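Local coordinates for protein 4-hydroxy-3-methylbut-2-enyl diphosphate reductase, apicoplast (Plasmodium falciparum, PDB 4N7B) that catalyses the last step of the apicoplast DOXP/MEP pathway, using an iron-sulfur cluster to reduce (2E)-4-hydroxy-3-methylbut-2-enyl diphosphate to isopentenyl and dimethylallyl diphosphates, at residues S291-S296 / K341-V346; N319-Y324 / S409-Y414; I335-Y340 / I347-E352; V380-L385 / S440-K445. All coordinates share one frame; numbering follows the deposited sequence.

Contact 1 (S291-S296 / K341-V346); sequences SAHGIS and KNHVEV. With SO4 (sulfate ion), chain C.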
loop_
_atom_site.group_PDB
_atom_site.type_symbol
_atom_site.label_atom_id
_atom_site.label_comp_id
_atom_site.label_asym_id
_atom_site.label_seq_id
_atom_site.Cartn_x
_atom_site.Cartn_y
_atom_site.Cartn_z
ATOM N N SER A 291 -2.057 8.813 8.100
ATOM C CA SER A 291 -2.406 8.082 6.892
ATOM C C SER A 291 -2.312 6.570 7.077
ATOM O O SER A 291 -1.804 6.078 8.083
ATOM C CB SER A 291 -1.481 8.491 5.746
ATOM O OG SER A 291 -0.213 7.880 5.895
ATOM N N ALA A 292 -2.787 5.840 6.072
ATOM C CA ALA A 292 -2.796 4.385 6.088
ATOM C C ALA A 292 -1.417 3.775 6.241
ATOM O O ALA A 292 -1.290 2.658 6.741
ATOM C CB ALA A 292 -3.432 3.880 4.823
ATOM N N HIS A 293 -0.391 4.501 5.809
ATOM C CA HIS A 293 0.974 3.981 5.785
ATOM C C HIS A 293 1.618 3.998 7.160
ATOM O O HIS A 293 2.721 3.488 7.351
ATOM C CB HIS A 293 1.826 4.836 4.845
ATOM C CG HIS A 293 1.189 5.076 3.513
ATOM N ND1 HIS A 293 0.720 6.312 3.126
ATOM C CD2 HIS A 293 0.914 4.228 2.493
ATOM C CE1 HIS A 293 0.198 6.219 1.915
ATOM N NE2 HIS A 293 0.299 4.965 1.510
ATOM N N GLY A 294 0.961 4.639 8.112
ATOM C CA GLY A 294 1.506 4.710 9.446
ATOM C C GLY A 294 2.442 5.888 9.643
ATOM O O GLY A 294 2.771 6.633 8.711
ATOM N N ILE A 295 2.899 6.035 10.878
ATOM C CA ILE A 295 3.619 7.224 11.277
ATOM C C ILE A 295 4.690 6.876 12.304
ATOM O O ILE A 295 4.594 5.855 12.989
ATOM C CB ILE A 295 2.640 8.282 11.865
ATOM C CG1 ILE A 295 3.336 9.638 11.990
ATOM C CG2 ILE A 295 2.071 7.830 13.225
ATOM C CD1 ILE A 295 3.629 10.288 10.654
ATOM N N SER A 296 5.719 7.714 12.390
ATOM C CA SER A 296 6.749 7.550 13.406
ATOM C C SER A 296 6.183 7.948 14.778
ATOM O O SER A 296 5.426 8.914 14.885
ATOM C CB SER A 296 7.978 8.406 13.067
ATOM O OG SER A 296 8.527 8.048 11.808
ATOM N N LYS A 341 14.131 2.336 1.745
ATOM C CA LYS A 341 14.519 3.316 2.768
ATOM C C LYS A 341 13.707 4.614 2.798
ATOM O O LYS A 341 13.487 5.197 3.859
ATOM C CB LYS A 341 15.994 3.699 2.582
ATOM C CG LYS A 341 16.982 2.614 2.960
ATOM C CD LYS A 341 18.434 3.149 2.908
ATOM C CE LYS A 341 19.476 2.009 2.978
ATOM N NZ LYS A 341 19.375 1.121 4.198
ATOM N N ASN A 342 13.268 5.083 1.643
ATOM C CA ASN A 342 12.592 6.372 1.595
ATOM C C ASN A 342 11.071 6.280 1.427
ATOM O O ASN A 342 10.419 7.276 1.104
ATOM C CB ASN A 342 13.205 7.224 0.485
ATOM C CG ASN A 342 14.596 7.726 0.841
ATOM O OD1 ASN A 342 14.791 8.370 1.875
ATOM N ND2 ASN A 342 15.572 7.416 -0.008
ATOM N N HIS A 343 10.507 5.093 1.641
ATOM C CA HIS A 343 9.051 4.936 1.640
ATOM C C HIS A 343 8.511 5.286 3.024
ATOM O O HIS A 343 9.035 4.795 4.024
ATOM C CB HIS A 343 8.669 3.499 1.270
ATOM C CG HIS A 343 7.224 3.333 0.921
ATOM N ND1 HIS A 343 6.231 3.303 1.877
ATOM C CD2 HIS A 343 6.599 3.193 -0.272
ATOM C CE1 HIS A 343 5.061 3.151 1.290
ATOM N NE2 HIS A 343 5.254 3.083 -0.017
ATOM N N VAL A 344 7.470 6.122 3.100
ATOM C CA VAL A 344 6.947 6.561 4.407
ATOM C C VAL A 344 6.587 5.413 5.357
ATOM O O VAL A 344 6.802 5.516 6.570
ATOM C CB VAL A 344 5.720 7.495 4.282
ATOM C CG1 VAL A 344 6.145 8.816 3.723
ATOM C CG2 VAL A 344 4.657 6.877 3.417
ATOM N N GLU A 345 6.015 4.338 4.825
ATOM C CA GLU A 345 5.722 3.169 5.644
ATOM C C GLU A 345 6.951 2.591 6.325
ATOM O O GLU A 345 6.911 2.209 7.498
ATOM C CB GLU A 345 5.056 2.059 4.831
ATOM C CG GLU A 345 4.730 0.856 5.703
ATOM C CD GLU A 345 4.388 -0.368 4.908
ATOM O OE1 GLU A 345 3.613 -0.254 3.917
ATOM O OE2 GLU A 345 4.906 -1.452 5.278
ATOM N N VAL A 346 8.033 2.494 5.576
ATOM C CA VAL A 346 9.259 1.903 6.090
ATOM C C VAL A 346 9.875 2.803 7.146
ATOM O O VAL A 346 10.338 2.338 8.189
ATOM C CB VAL A 346 10.251 1.668 4.960
ATOM C CG1 VAL A 346 11.619 1.272 5.511
ATOM C CG2 VAL A 346 9.705 0.602 4.002
HETATM S S SO4 C . 1.841 2.058 -1.298
HETATM O O1 SO4 C . 1.987 1.912 0.143
HETATM O O2 SO4 C . 0.584 2.748 -1.606
HETATM O O3 SO4 C . 2.976 2.850 -1.764
HETATM O O4 SO4 C . 1.857 0.765 -2.005
HETATM O O HOH W 1 4.749 2.928 8.932
HETATM O O HOH W 2 5.472 7.352 8.254
#

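Contact 2 (N319-Y324 / S409-Y414); sequences NKVHVY and SGSICY. With NA (sodium ion), chain F; F3S (Fe3-s4 cluster), chain B.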
loop_
_atom_site.group_PDB
_atom_site.type_symbol
_atom_site.label_atom_id
_atom_site.label_comp_id
_atom_site.label_asym_id
_atom_site.label_seq_id
_atom_site.Cartn_x
_atom_site.Cartn_y
_atom_site.Cartn_z
ATOM N N ASN A 319 0.069 -1.503 11.235
ATOM C CA ASN A 319 0.223 -1.471 12.680
ATOM C C ASN A 319 0.765 -2.803 13.180
ATOM O O ASN A 319 1.533 -2.857 14.141
ATOM C CB ASN A 319 -1.096 -1.157 13.364
ATOM C CG ASN A 319 -0.965 -1.104 14.870
ATOM O OD1 ASN A 319 -0.367 -0.182 15.420
ATOM N ND2 ASN A 319 -1.545 -2.085 15.548
ATOM N N LYS A 320 0.357 -3.884 12.525
ATOM C CA LYS A 320 0.848 -5.206 12.869
ATOM C C LYS A 320 2.374 -5.216 12.855
ATOM O O LYS A 320 3.004 -5.674 13.802
ATOM C CB LYS A 320 0.312 -6.201 11.860
ATOM C CG LYS A 320 0.847 -7.596 11.959
ATOM C CD LYS A 320 0.285 -8.364 10.766
ATOM C CE LYS A 320 0.532 -9.842 10.836
ATOM N NZ LYS A 320 0.409 -10.459 9.480
ATOM N N VAL A 321 2.969 -4.669 11.803
ATOM C CA VAL A 321 4.431 -4.691 11.678
ATOM C C VAL A 321 5.058 -3.829 12.772
ATOM O O VAL A 321 5.991 -4.259 13.464
ATOM C CB VAL A 321 4.910 -4.223 10.279
ATOM C CG1 VAL A 321 6.417 -4.311 10.160
ATOM C CG2 VAL A 321 4.287 -5.085 9.213
ATOM N N HIS A 322 4.514 -2.633 12.963
ATOM C CA HIS A 322 4.991 -1.732 14.020
ATOM C C HIS A 322 5.030 -2.451 15.352
ATOM O O HIS A 322 5.967 -2.302 16.141
ATOM C CB HIS A 322 4.070 -0.517 14.138
ATOM C CG HIS A 322 4.283 0.510 13.065
ATOM N ND1 HIS A 322 4.445 1.851 13.339
ATOM C CD2 HIS A 322 4.356 0.391 11.717
ATOM C CE1 HIS A 322 4.611 2.513 12.207
ATOM N NE2 HIS A 322 4.564 1.649 11.209
ATOM N N VAL A 323 3.997 -3.246 15.588
ATOM C CA VAL A 323 3.788 -3.886 16.870
ATOM C C VAL A 323 4.795 -5.018 17.106
ATOM O O VAL A 323 5.405 -5.103 18.170
ATOM C CB VAL A 323 2.330 -4.408 16.946
ATOM C CG1 VAL A 323 2.236 -5.594 17.854
ATOM C CG2 VAL A 323 1.413 -3.283 17.388
ATOM N N TYR A 324 4.979 -5.882 16.118
ATOM C CA TYR A 324 5.983 -6.935 16.242
ATOM C C TYR A 324 7.378 -6.349 16.484
ATOM O O TYR A 324 8.162 -6.899 17.246
ATOM C CB TYR A 324 6.006 -7.822 14.995
ATOM C CG TYR A 324 5.045 -8.982 15.103
ATOM C CD1 TYR A 324 5.407 -10.163 15.751
ATOM C CD2 TYR A 324 3.756 -8.871 14.614
ATOM C CE1 TYR A 324 4.506 -11.219 15.867
ATOM C CE2 TYR A 324 2.857 -9.907 14.722
ATOM C CZ TYR A 324 3.230 -11.078 15.337
ATOM O OH TYR A 324 2.297 -12.090 15.428
ATOM N N SER A 409 2.606 -15.302 10.026
ATOM C CA SER A 409 1.746 -14.991 8.888
ATOM C C SER A 409 2.462 -14.108 7.841
ATOM O O SER A 409 1.933 -13.884 6.751
ATOM C CB SER A 409 0.446 -14.338 9.366
ATOM O OG SER A 409 0.701 -13.303 10.294
ATOM N N GLY A 410 3.666 -13.627 8.154
ATOM C CA GLY A 410 4.368 -12.736 7.237
ATOM C C GLY A 410 3.932 -11.279 7.361
ATOM O O GLY A 410 2.964 -10.973 8.068
ATOM N N SER A 411 4.633 -10.386 6.660
ATOM C CA SER A 411 4.391 -8.939 6.731
ATOM C C SER A 411 3.702 -8.445 5.463
ATOM O O SER A 411 3.016 -7.412 5.479
ATOM C CB SER A 411 5.716 -8.178 6.916
ATOM O OG SER A 411 6.422 -8.663 8.043
ATOM N N ILE A 412 3.908 -9.138 4.346
ATOM C CA ILE A 412 3.271 -8.722 3.097
ATOM C C ILE A 412 1.773 -9.002 3.227
ATOM O O ILE A 412 1.380 -10.141 3.504
ATOM C CB ILE A 412 3.866 -9.462 1.889
ATOM C CG1 ILE A 412 5.312 -9.016 1.662
ATOM C CG2 ILE A 412 3.048 -9.182 0.636
ATOM C CD1 ILE A 412 5.960 -9.714 0.521
ATOM N N CYS A 413 0.935 -7.975 3.041
ATOM C CA CYS A 413 -0.507 -8.076 3.353
ATOM C C CYS A 413 -1.332 -8.870 2.322
ATOM O O CYS A 413 -0.899 -9.126 1.190
ATOM C CB CYS A 413 -1.107 -6.675 3.503
ATOM S SG CYS A 413 -1.276 -5.779 1.952
ATOM N N TYR A 414 -2.544 -9.227 2.734
ATOM C CA TYR A 414 -3.418 -10.079 1.957
ATOM C C TYR A 414 -3.692 -9.415 0.602
ATOM O O TYR A 414 -3.810 -10.096 -0.422
ATOM C CB TYR A 414 -4.740 -10.342 2.744
ATOM C CG TYR A 414 -5.667 -9.171 2.669
ATOM C CD1 TYR A 414 -5.448 -8.033 3.443
ATOM C CD2 TYR A 414 -6.722 -9.161 1.764
ATOM C CE1 TYR A 414 -6.281 -6.935 3.327
ATOM C CE2 TYR A 414 -7.555 -8.076 1.649
ATOM C CZ TYR A 414 -7.334 -6.970 2.422
ATOM O OH TYR A 414 -8.167 -5.896 2.292
HETATM NA NA NA F . -0.171 -12.029 13.764
HETATM FE FE1 F3S B . -3.959 -1.943 1.904
HETATM FE FE3 F3S B . -3.209 -2.210 4.477
HETATM FE FE4 F3S B . -2.176 -3.757 2.537
HETATM S S1 F3S B . -3.399 -0.355 3.306
HETATM S S2 F3S B . -2.192 -2.528 0.681
HETATM S S3 F3S B . -4.266 -3.686 3.254
HETATM S S4 F3S B . -1.116 -2.914 4.269
#

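Contact 3 (I335-Y340 / I347-E352); sequences IILIGY and IGTYNE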
loop_
_atom_site.group_PDB
_atom_site.type_symbol
_atom_site.label_atom_id
_atom_site.label_comp_id
_atom_site.label_asym_id
_atom_site.label_seq_id
_atom_site.Cartn_x
_atom_site.Cartn_y
_atom_site.Cartn_z
ATOM N N ILE A 335 16.433 -6.037 14.723
ATOM C CA ILE A 335 15.388 -6.214 13.738
ATOM C C ILE A 335 15.855 -5.852 12.346
ATOM O O ILE A 335 16.405 -4.772 12.138
ATOM C CB ILE A 335 14.171 -5.362 14.087
ATOM C CG1 ILE A 335 13.313 -6.095 15.126
ATOM C CG2 ILE A 335 13.322 -5.121 12.853
ATOM C CD1 ILE A 335 13.295 -5.436 16.444
ATOM N N ILE A 336 15.634 -6.755 11.394
ATOM C CA ILE A 336 15.947 -6.467 10.000
ATOM C C ILE A 336 14.665 -6.115 9.275
ATOM O O ILE A 336 13.732 -6.895 9.255
ATOM C CB ILE A 336 16.614 -7.645 9.282
ATOM C CG1 ILE A 336 18.113 -7.690 9.572
ATOM C CG2 ILE A 336 16.532 -7.452 7.792
ATOM C CD1 ILE A 336 18.466 -8.023 10.962
ATOM N N LEU A 337 14.630 -4.932 8.679
ATOM C CA LEU A 337 13.441 -4.432 8.014
ATOM C C LEU A 337 13.681 -4.410 6.515
ATOM O O LEU A 337 14.424 -3.569 6.030
ATOM C CB LEU A 337 13.140 -3.017 8.500
ATOM C CG LEU A 337 12.026 -2.246 7.778
ATOM C CD1 LEU A 337 10.797 -3.099 7.603
ATOM C CD2 LEU A 337 11.690 -0.999 8.568
ATOM N N ILE A 338 13.079 -5.346 5.786
ATOM C CA ILE A 338 13.226 -5.385 4.329
ATOM C C ILE A 338 12.225 -4.432 3.678
ATOM O O ILE A 338 11.022 -4.602 3.811
ATOM C CB ILE A 338 12.950 -6.795 3.793
ATOM C CG1 ILE A 338 13.776 -7.824 4.567
ATOM C CG2 ILE A 338 13.264 -6.857 2.320
ATOM C CD1 ILE A 338 13.570 -9.252 4.111
ATOM N N GLY A 339 12.704 -3.412 2.998
ATOM C CA GLY A 339 11.801 -2.472 2.368
ATOM C C GLY A 339 12.624 -1.341 1.820
ATOM O O GLY A 339 13.849 -1.374 1.952
ATOM N N TYR A 340 11.981 -0.346 1.221
ATOM C CA TYR A 340 12.705 0.755 0.585
ATOM C C TYR A 340 12.873 1.942 1.532
ATOM O O TYR A 340 11.893 2.469 2.053
ATOM C CB TYR A 340 11.975 1.170 -0.687
ATOM C CG TYR A 340 11.938 0.047 -1.695
ATOM C CD1 TYR A 340 13.073 -0.278 -2.429
ATOM C CD2 TYR A 340 10.794 -0.723 -1.877
ATOM C CE1 TYR A 340 13.067 -1.313 -3.347
ATOM C CE2 TYR A 340 10.774 -1.768 -2.801
ATOM C CZ TYR A 340 11.918 -2.054 -3.537
ATOM O OH TYR A 340 11.922 -3.080 -4.460
ATOM N N ILE A 347 9.862 4.100 6.887
ATOM C CA ILE A 347 10.386 5.066 7.844
ATOM C C ILE A 347 9.618 4.987 9.156
ATOM O O ILE A 347 10.218 4.932 10.227
ATOM C CB ILE A 347 10.309 6.475 7.259
ATOM C CG1 ILE A 347 11.330 6.612 6.126
ATOM C CG2 ILE A 347 10.561 7.541 8.330
ATOM C CD1 ILE A 347 11.094 7.839 5.243
ATOM N N GLY A 348 8.287 4.955 9.068
ATOM C CA GLY A 348 7.439 4.889 10.247
ATOM C C GLY A 348 7.697 3.644 11.082
ATOM O O GLY A 348 7.785 3.714 12.301
ATOM N N THR A 349 7.819 2.499 10.424
ATOM C CA THR A 349 8.105 1.242 11.110
ATOM C C THR A 349 9.499 1.255 11.744
ATOM O O THR A 349 9.693 0.831 12.882
ATOM C CB THR A 349 8.047 0.066 10.124
ATOM O OG1 THR A 349 6.701 -0.101 9.662
ATOM C CG2 THR A 349 8.524 -1.216 10.804
ATOM N N TYR A 350 10.475 1.739 10.982
ATOM C CA TYR A 350 11.845 1.850 11.458
ATOM C C TYR A 350 11.875 2.594 12.788
ATOM O O TYR A 350 12.532 2.175 13.733
ATOM C CB TYR A 350 12.705 2.585 10.419
ATOM C CG TYR A 350 14.154 2.817 10.849
ATOM C CD1 TYR A 350 15.130 1.843 10.670
ATOM C CD2 TYR A 350 14.533 4.005 11.456
ATOM C CE1 TYR A 350 16.446 2.052 11.084
ATOM C CE2 TYR A 350 15.851 4.221 11.864
ATOM C CZ TYR A 350 16.798 3.244 11.671
ATOM O OH TYR A 350 18.097 3.470 12.073
ATOM N N ASN A 351 11.145 3.697 12.877
ATOM C CA ASN A 351 11.277 4.564 14.037
ATOM C C ASN A 351 10.613 4.028 15.296
ATOM O O ASN A 351 10.625 4.687 16.328
ATOM C CB ASN A 351 10.784 5.968 13.701
ATOM C CG ASN A 351 11.852 6.793 13.011
ATOM O OD1 ASN A 351 13.029 6.690 13.344
ATOM N ND2 ASN A 351 11.454 7.597 12.043
ATOM N N GLU A 352 10.054 2.826 15.224
ATOM C CA GLU A 352 9.516 2.190 16.422
ATOM C C GLU A 352 10.652 1.589 17.248
ATOM O O GLU A 352 10.527 1.443 18.457
ATOM C CB GLU A 352 8.496 1.114 16.059
ATOM C CG GLU A 352 7.223 1.641 15.393
ATOM C CD GLU A 352 6.242 2.282 16.375
ATOM O OE1 GLU A 352 6.518 2.289 17.591
ATOM O OE2 GLU A 352 5.183 2.777 15.928
#

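Contact 4 (V380-L385 / S440-K445); sequences VTQTTL and SSSNAK. With F3S (Fe3-s4 cluster), chain B; SO4 (sulfate ion), chain C.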
loop_
_atom_site.group_PDB
_atom_site.type_symbol
_atom_site.label_atom_id
_atom_site.label_comp_id
_atom_site.label_asym_id
_atom_site.label_seq_id
_atom_site.Cartn_x
_atom_site.Cartn_y
_atom_site.Cartn_z
ATOM N N VAL A 380 11.235 -8.421 9.301
ATOM C CA VAL A 380 9.921 -7.901 9.078
ATOM C C VAL A 380 10.027 -7.250 7.698
ATOM O O VAL A 380 11.146 -7.012 7.229
ATOM C CB VAL A 380 9.614 -6.939 10.249
ATOM C CG1 VAL A 380 9.389 -5.529 9.788
ATOM C CG2 VAL A 380 8.484 -7.468 11.069
ATOM N N THR A 381 8.910 -6.972 7.025
ATOM C CA THR A 381 8.985 -6.370 5.698
ATOM C C THR A 381 7.944 -5.281 5.499
ATOM O O THR A 381 6.925 -5.223 6.193
ATOM C CB THR A 381 8.838 -7.415 4.541
ATOM O OG1 THR A 381 7.464 -7.718 4.292
ATOM C CG2 THR A 381 9.560 -8.693 4.865
ATOM N N GLN A 382 8.221 -4.418 4.536
ATOM C CA GLN A 382 7.221 -3.535 3.956
ATOM C C GLN A 382 6.029 -4.374 3.473
ATOM O O GLN A 382 6.200 -5.453 2.901
ATOM C CB GLN A 382 7.854 -2.793 2.781
ATOM C CG GLN A 382 7.073 -1.622 2.230
ATOM C CD GLN A 382 7.879 -0.852 1.208
ATOM O OE1 GLN A 382 9.101 -0.890 1.230
ATOM N NE2 GLN A 382 7.205 -0.166 0.297
ATOM N N THR A 383 4.819 -3.864 3.670
ATOM C CA THR A 383 3.602 -4.639 3.394
ATOM C C THR A 383 3.320 -4.844 1.919
ATOM O O THR A 383 2.567 -5.743 1.556
ATOM C CB THR A 383 2.357 -3.956 3.984
ATOM O OG1 THR A 383 2.168 -2.672 3.366
ATOM C CG2 THR A 383 2.508 -3.771 5.462
ATOM N N THR A 384 3.927 -4.019 1.074
ATOM C CA THR A 384 3.587 -3.947 -0.338
ATOM C C THR A 384 4.698 -4.406 -1.297
ATOM O O THR A 384 4.669 -4.078 -2.476
ATOM C CB THR A 384 3.261 -2.505 -0.705
ATOM O OG1 THR A 384 4.296 -1.656 -0.201
ATOM C CG2 THR A 384 1.918 -2.083 -0.105
ATOM N N LEU A 385 5.651 -5.193 -0.816
ATOM C CA LEU A 385 6.747 -5.641 -1.666
ATOM C C LEU A 385 6.279 -6.583 -2.789
ATOM O O LEU A 385 5.179 -7.135 -2.758
ATOM C CB LEU A 385 7.794 -6.359 -0.816
ATOM C CG LEU A 385 8.482 -5.481 0.234
ATOM C CD1 LEU A 385 9.558 -6.282 0.934
ATOM C CD2 LEU A 385 9.073 -4.229 -0.417
ATOM N N SER A 440 3.207 6.996 -7.557
ATOM C CA SER A 440 3.644 7.170 -6.173
ATOM C C SER A 440 3.313 5.922 -5.338
ATOM O O SER A 440 3.713 5.829 -4.187
ATOM C CB SER A 440 2.972 8.398 -5.555
ATOM O OG SER A 440 1.559 8.209 -5.470
ATOM N N SER A 441 2.568 4.973 -5.907
ATOM C CA SER A 441 2.192 3.765 -5.173
ATOM C C SER A 441 3.118 2.572 -5.408
ATOM O O SER A 441 3.230 2.062 -6.531
ATOM C CB SER A 441 0.771 3.329 -5.525
ATOM O OG SER A 441 0.597 1.978 -5.130
ATOM N N SER A 442 3.734 2.082 -4.339
ATOM C CA SER A 442 4.673 0.979 -4.464
ATOM C C SER A 442 3.979 -0.300 -4.943
ATOM O O SER A 442 4.480 -0.970 -5.846
ATOM C CB SER A 442 5.426 0.757 -3.139
ATOM O OG SER A 442 6.053 -0.516 -3.106
ATOM N N ASN A 443 2.829 -0.650 -4.375
ATOM C CA ASN A 443 2.200 -1.911 -4.761
ATOM C C ASN A 443 1.747 -1.886 -6.223
ATOM O O ASN A 443 1.731 -2.922 -6.887
ATOM C CB ASN A 443 1.036 -2.302 -3.819
ATOM C CG ASN A 443 -0.242 -1.551 -4.123
ATOM O OD1 ASN A 443 -1.035 -1.969 -4.963
ATOM N ND2 ASN A 443 -0.457 -0.442 -3.433
ATOM N N ALA A 444 1.353 -0.715 -6.724
ATOM C CA ALA A 444 1.048 -0.569 -8.150
ATOM C C ALA A 444 2.299 -0.904 -8.958
ATOM O O ALA A 444 2.266 -1.722 -9.883
ATOM C CB ALA A 444 0.591 0.855 -8.475
ATOM N N LYS A 445 3.415 -0.283 -8.594
ATOM C CA LYS A 445 4.647 -0.512 -9.330
ATOM C C LYS A 445 5.047 -1.972 -9.267
ATOM O O LYS A 445 5.589 -2.510 -10.236
ATOM C CB LYS A 445 5.761 0.391 -8.803
ATOM C CG LYS A 445 5.598 1.829 -9.297
ATOM C CD LYS A 445 6.714 2.739 -8.818
ATOM C CE LYS A 445 6.592 3.030 -7.345
ATOM N NZ LYS A 445 7.543 4.114 -6.947
HETATM FE FE1 F3S B . -3.959 -1.943 1.904
HETATM FE FE3 F3S B . -3.209 -2.210 4.477
HETATM FE FE4 F3S B . -2.176 -3.757 2.537
HETATM S S1 F3S B . -3.399 -0.355 3.306
HETATM S S2 F3S B . -2.192 -2.528 0.681
HETATM S S3 F3S B . -4.266 -3.686 3.254
HETATM S S4 F3S B . -1.116 -2.914 4.269
HETATM S S SO4 C . 1.841 2.058 -1.298
HETATM O O1 SO4 C . 1.987 1.912 0.143
HETATM O O2 SO4 C . 0.584 2.748 -1.606
HETATM O O3 SO4 C . 2.976 2.850 -1.764
HETATM O O4 SO4 C . 1.857 0.765 -2.005
#

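Contact 1 (S291-S296 / K341-V346)
H293 turns its CG beside the backbone N (chi1 -49°), which lays CB and the adjoining ring atoms against the CG2 methyl of V344; CB and CG2 are 3.8 Å apart and the two side chains cross obliquely. In H343 CG lies anti to the backbone N (chi1 -166°), and both ring nitrogens are engaged. NE2 gives a nearly straight hydrogen bond (170°) to O3 of a sulfate at 2.9 Å, while ND1 accepts from E345 N at 3.1 Å, the donor tilted somewhat out of the ring plane. With this capping bond H343, the N-cap residue, closes the start of helix 344-350. H293 and H343 probably bind the diphosphate substrate, the sulfate probably sitting where a phosphate group would, and E345 is the probable proton donor. The opposing loop follows strand 287-290 and folds as a type I turn from S291 to G294. H260 stacks on the H293 ring, and E345 OE1 is hydrogen-bonded to T383 OG1. The backbones meet through a CA-H...O contact, E345 CA to H293 O at 3.5 Å. One water donates to H293 O (2.6 Å) and to E345 O (2.7 Å); another joins G294 O to V344 O.

Contact 2 (N319-Y324 / S409-Y414)
K320 and the flat peptide group of G410 meet end on, with NZ 3.0 Å from G410 O and nearly along the C=O axis (172°). Close by, a sodium ion lies at the edge of the Y324 ring, in its plane, bound by OH at 3.0 Å. At the far end of 409-414 the Y414 ring approaches the Fe3-S4 cluster obliquely, CE1 lying 3.8 Å from S3. K320 is extended throughout, CG anti to the backbone N (chi1 173°), and this length carries NZ across to a second acceptor, S409 OG, at 3.0 Å. Deeper in, the contact turns apolar: V321 CG2 rests 4.1 Å from S411 CB, and both side chains also pack on V380 of strand 377-381. The pairing fastens helix 316-329, which starts just after the cluster ligand C315, to the loop leading into helix 414-427. In that loop C413, the N-cap residue of the helix, binds iron FE4 through SG at 2.3 Å. Within these segments K320 NZ is gripped by a carbonyl and a hydroxyl oxygen, both neutral acceptors, and the sodium ion close to its CE would probably add some positive potential.

Contact 3 (I335-Y340 / I347-E352)
L337 meets helix 344-350 with a single methyl, CD2, which makes every close approach (within 4.5 Å) between the two segments. It lies 3.9 Å from T349 CG2, 3.8 Å from Y350 N and 4.2 Å from Y350 CB, so it is lodged against the helix backbone as well as its side chains. The torsion of L337, with CG anti to the backbone N (chi1 172°), sends the branch out from strand 334-338 toward the helix, where it meets T349 at a slant. This is the tight, buried side. V380 of the neighbouring strand 377-381 touches L337, and V321 and H322 of helix 316-329 touch T349. T349 turns CG2 to the leucine, while its OG1 is hydrogen-bonded to E345 O, one turn back in the same helix. The other flank is looser. Y350 is partly exposed and gives the leucine little beyond CB; its side chain also touches T357 and I359 of strand 357-360. Past the helix end, N351 and E352 reach for other partners, S296 and H322. Strand 334-338, helix 344-350 and strand 357-360 form a beta-alpha-beta unit, and through L337 its first strand packs on its helix. No hydrogen bond spans the two segments, and the T349 hydroxyl is satisfied within the helix, so the pairing rests on shape and dispersion with no directional bond.

Contact 4 (V380-L385 / S440-K445)
T384 lies across N443 at an angle, CG2 of the threonine 3.8 Å from CB of the asparagine, and the same methyl lies 3.4 Å from sulfate O4. The ion is gripped from the other segment by three bonds: S442 N to O3 at 2.8 Å, N443 N to O4 at 2.9 Å and N443 ND2 to O4 at 3.0 Å. N443 can deliver both donors to one oxygen because its CG sits between the backbone N and the carbonyl carbon (chi1 79°), folding the amide back over the helix start. Anion binding by the first backbone N-H groups of a helix is the arrangement here, in helix 442-452; the helix dipole would probably assist, and S441, S442 and N443 probably bind the diphosphate substrate. In the second shell S441 acts as N-cap, its OG accepting from A444 N at 3.2 Å (164°), and A484 N donates to N443 OD1. S442 OG faces T384 OG1 at 3.6 Å. Q382 NE2 makes a weak bond to T384 OG1, 3.3 Å, while its OE1 takes the stronger bond from Y340 N. The type I turn Q382 to L385 also brings T383 beside S4 of the Fe3-S4 cluster, with OG1 bonded to E345.

The four contacts cluster beside the active site, their centres about 9 to 13 Å apart. Contacts 1 and 3 share helix 344-350, and contacts 3 and 4 reach neighbouring strands, 334-338 and 377-381, of one parallel sheet. Contact 2 adds helix 316-329, which packs on helix 344-350 and on strand 377-381. Along the chain contact 3 is nested within the loop closed by contact 2, contact 1 crosses both, and contact 4 opens after contacts 1 and 3 have closed and crosses contact 2. Contacts 1 and 4 touch the same sulfate, contacts 2 and 4 the same cluster. Segments from different sheets thus converge, setting the probable diphosphate pocket and proton donor beside the iron-sulfur centre.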